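Local coordinates for acyl-CoA dehydrogenase family protein (Porphyromonas gingivalis, PDB 2OKU) that is the C-terminal, helical part of a flavoprotein that probably oxidises acyl-CoA thioesters with FAD as cofactor, at residues Q23-K28 against A84-D89. Numbering follows the deposited sequence.
Sequences QQTEVK and AANDDD
Val27, in the irregular loop that follows helix 13-22, and Asn86, in the last turn of helix 58-87, are the residues whose CA atoms lie nearest across the contact, 6.4 Å from Val27 CA to Asn86 CA. On the helix side Asn86 makes all the close contacts. Its CG stands anti to the backbone N (chi1 -178°), which carries the carboxamide off the helix and up to the extended backbone of Glu26 to Lys28. No direct hydrogen bond crosses the gap; two waters bridge instead, one at each polar atom of the carboxamide. The first accepts a hydrogen bond from Asn86 ND2 at 3.1 Å and donates one to Glu26 O at 2.8 Å. The second donates to the amide oxygen, 2.6 Å from Asn86 OD1, and accepts from the backbone amide, 2.7 Å from Lys28 N. Using the NH2 as donor and the oxygen as acceptor, the pair of waters is consistent with the assigned orientation of the amide and would restrain its rotation. Methyl groups pack against it: Thr25 CG2 lies 3.8 Å from Asn86 ND2, and Val27 CG1 comes within 3.9 Å of Asn86 OD1. Thr25 OG1 turns back to Tyr22 O instead, while Val27 also touches Met82, Gln32 and Lys35. The result is a small, water-mediated surface contact joining the loop between helices 13-22 and 32-53 to the C-terminal end of helix 58-87, at one end of the acyl-CoA dehydrogenase C-terminal helical bundle.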
ATOM      1  N   GLN A  23       5.236   9.982  11.677  1.00 21.92           N
ATOM      2  CA  GLN A  23       5.514   9.344  12.966  1.00 22.79           C
ATOM      3  C   GLN A  23       5.058  10.196  14.165  1.00 23.60           C
ATOM      4  O   GLN A  23       5.085   9.715  15.297  1.00 24.20           O
ATOM      5  CB  GLN A  23       6.999   9.009  13.102  1.00 21.95           C
ATOM      6  CG  GLN A  23       7.428   7.729  12.331  1.00 21.73           C
ATOM      7  CD  GLN A  23       6.975   6.473  13.074  1.00 23.33           C
ATOM      8  OE1 GLN A  23       7.143   6.389  14.290  1.00 22.03           O
ATOM      9  NE2 GLN A  23       6.406   5.497  12.353  1.00 20.85           N
ATOM     10  N   GLN A  24       4.676  11.446  13.920  1.00 24.17           N
ATOM     11  CA  GLN A  24       4.160  12.332  14.978  1.00 24.87           C
ATOM     12  C   GLN A  24       2.644  12.238  15.135  1.00 24.87           C
ATOM     13  O   GLN A  24       2.071  12.905  15.998  1.00 25.46           O
ATOM     14  CB  GLN A  24       4.556  13.784  14.702  1.00 25.60           C
ATOM     15  CG  GLN A  24       6.038  14.021  14.479  1.00 29.03           C
ATOM     16  CD  GLN A  24       6.884  13.593  15.639  1.00 33.57           C
ATOM     17  OE1 GLN A  24       6.463  13.675  16.794  1.00 35.49           O
ATOM     18  NE2 GLN A  24       8.102  13.139  15.347  1.00 37.22           N
ATOM     19  N   THR A  25       1.993  11.445  14.281  1.00 25.05           N
ATOM     20  CA  THR A  25       0.574  11.224  14.339  1.00 26.02           C
ATOM     21  C   THR A  25       0.251  10.495  15.619  1.00 26.54           C
ATOM     22  O   THR A  25       0.867   9.473  15.926  1.00 26.11           O
ATOM     23  CB  THR A  25       0.087  10.338  13.193  1.00 26.19           C
ATOM     24  OG1 THR A  25       0.621  10.832  11.970  1.00 29.27           O
ATOM     25  CG2 THR A  25      -1.439  10.301  13.121  1.00 25.78           C
ATOM     26  N   GLU A  26      -0.715  11.029  16.354  1.00 27.36           N
ATOM     27  CA  GLU A  26      -1.179  10.401  17.588  1.00 28.20           C
ATOM     28  C   GLU A  26      -2.091   9.264  17.178  1.00 27.16           C
ATOM     29  O   GLU A  26      -3.067   9.497  16.467  1.00 27.40           O
ATOM     30  CB  GLU A  26      -1.931  11.439  18.438  1.00 28.66           C
ATOM     31  CG  GLU A  26      -2.636  10.869  19.658  1.00 30.31           C
ATOM     32  CD  GLU A  26      -3.297  11.924  20.549  1.00 33.45           C
ATOM     33  OE1 GLU A  26      -4.165  12.699  20.056  1.00 40.73           O
ATOM     34  OE2 GLU A  26      -2.966  11.951  21.764  1.00 41.51           O
ATOM     35  N   VAL A  27      -1.765   8.029  17.565  1.00 26.17           N
ATOM     36  CA  VAL A  27      -2.603   6.890  17.213  1.00 25.76           C
ATOM     37  C   VAL A  27      -3.083   6.183  18.492  1.00 25.69           C
ATOM     38  O   VAL A  27      -2.482   6.311  19.556  1.00 25.15           O
ATOM     39  CB  VAL A  27      -1.887   5.894  16.242  1.00 26.12           C
ATOM     40  CG1 VAL A  27      -1.445   6.620  14.997  1.00 24.07           C
ATOM     41  CG2 VAL A  27      -0.709   5.196  16.919  1.00 25.45           C
ATOM     42  N   LYS A  28      -4.163   5.444  18.372  1.00 25.74           N
ATOM     43  CA  LYS A  28      -4.660   4.651  19.486  1.00 26.72           C
ATOM     44  C   LYS A  28      -3.716   3.467  19.718  1.00 25.87           C
ATOM     45  O   LYS A  28      -2.965   3.107  18.811  1.00 24.38           O
ATOM     46  CB  LYS A  28      -6.061   4.166  19.183  1.00 26.91           C
ATOM     47  CG  LYS A  28      -7.106   5.294  19.295  1.00 30.14           C
ATOM     48  CD  LYS A  28      -8.525   4.793  19.085  1.00 30.50           C
ATOM     49  CE  LYS A  28      -8.931   3.756  20.167  1.00 34.32           C
ATOM     50  NZ  LYS A  28     -10.421   3.635  20.367  1.00 36.13           N
ATOM     51  N   ALA A  84      -4.717   5.747   6.998  1.00 21.88           N
ATOM     52  CA  ALA A  84      -6.069   5.319   6.644  1.00 22.36           C
ATOM     53  C   ALA A  84      -6.742   4.543   7.779  1.00 22.28           C
ATOM     54  O   ALA A  84      -7.925   4.776   8.083  1.00 22.92           O
ATOM     55  CB  ALA A  84      -6.064   4.506   5.360  1.00 22.32           C
ATOM     56  N   ALA A  85      -5.997   3.623   8.400  1.00 21.27           N
ATOM     57  CA  ALA A  85      -6.505   2.830   9.523  1.00 21.83           C
ATOM     58  C   ALA A  85      -6.713   3.664  10.780  1.00 21.16           C
ATOM     59  O   ALA A  85      -7.579   3.350  11.589  1.00 21.99           O
ATOM     60  CB  ALA A  85      -5.565   1.638   9.824  1.00 21.86           C
ATOM     61  N   ASN A  86      -5.918   4.715  10.962  1.00 21.45           N
ATOM     62  CA  ASN A  86      -6.141   5.645  12.071  1.00 22.17           C
ATOM     63  C   ASN A  86      -7.461   6.407  11.899  1.00 22.24           C
ATOM     64  O   ASN A  86      -8.201   6.637  12.861  1.00 22.27           O
ATOM     65  CB  ASN A  86      -4.951   6.609  12.163  1.00 22.06           C
ATOM     66  CG  ASN A  86      -5.066   7.586  13.314  1.00 22.86           C
ATOM     67  OD1 ASN A  86      -5.230   7.184  14.462  1.00 25.36           O
ATOM     68  ND2 ASN A  86      -4.965   8.886  13.011  1.00 24.64           N
ATOM     69  N   ASP A  87      -7.763   6.791  10.665  1.00 23.84           N
ATOM     70  CA  ASP A  87      -9.018   7.467  10.358  1.00 24.84           C
ATOM     71  C   ASP A  87     -10.221   6.520  10.450  1.00 25.57           C
ATOM     72  O   ASP A  87     -11.301   6.948  10.852  1.00 25.27           O
ATOM     73  CB  ASP A  87      -8.957   8.104   8.972  1.00 26.25           C
ATOM     74  CG  ASP A  87      -8.093   9.352   8.938  1.00 30.66           C
ATOM     75  OD1 ASP A  87      -7.710   9.880  10.015  1.00 35.49           O
ATOM     76  OD2 ASP A  87      -7.771   9.797   7.820  1.00 38.55           O
ATOM     77  N   ASP A  88     -10.041   5.251  10.097  1.00 25.38           N
ATOM     78  CA  ASP A  88     -11.103   4.236  10.224  1.00 25.84           C
ATOM     79  C   ASP A  88     -10.523   2.886  10.604  1.00 25.09           C
ATOM     80  O   ASP A  88      -9.943   2.200   9.761  1.00 25.44           O
ATOM     81  CB  ASP A  88     -11.908   4.103   8.924  1.00 26.39           C
ATOM     82  CG  ASP A  88     -13.150   3.205   9.079  1.00 28.25           C
ATOM     83  OD1 ASP A  88     -13.236   2.400  10.046  1.00 29.49           O
ATOM     84  OD2 ASP A  88     -14.078   3.332   8.237  1.00 36.16           O
ATOM     85  N   ASP A  89     -10.699   2.504  11.865  1.00 24.87           N
ATOM     86  CA  ASP A  89     -10.093   1.283  12.413  1.00 24.95           C
ATOM     87  C   ASP A  89     -10.624   0.021  11.719  1.00 24.56           C
ATOM     88  O   ASP A  89     -10.016  -1.033  11.843  1.00 22.63           O
ATOM     89  CB  ASP A  89     -10.313   1.216  13.944  1.00 25.60           C
ATOM     90  CG  ASP A  89      -9.748  -0.058  14.581  1.00 26.14           C
ATOM     91  OD1 ASP A  89      -8.505  -0.165  14.743  1.00 26.90           O
ATOM     92  OD2 ASP A  89     -10.556  -0.952  14.930  1.00 26.19           O
TER
HETATM   93  O   HOH W   1      -4.686  11.291  14.968  1.00 37.43           O
HETATM   94  O   HOH W   2      -5.324   5.067  16.003  1.00 31.49           O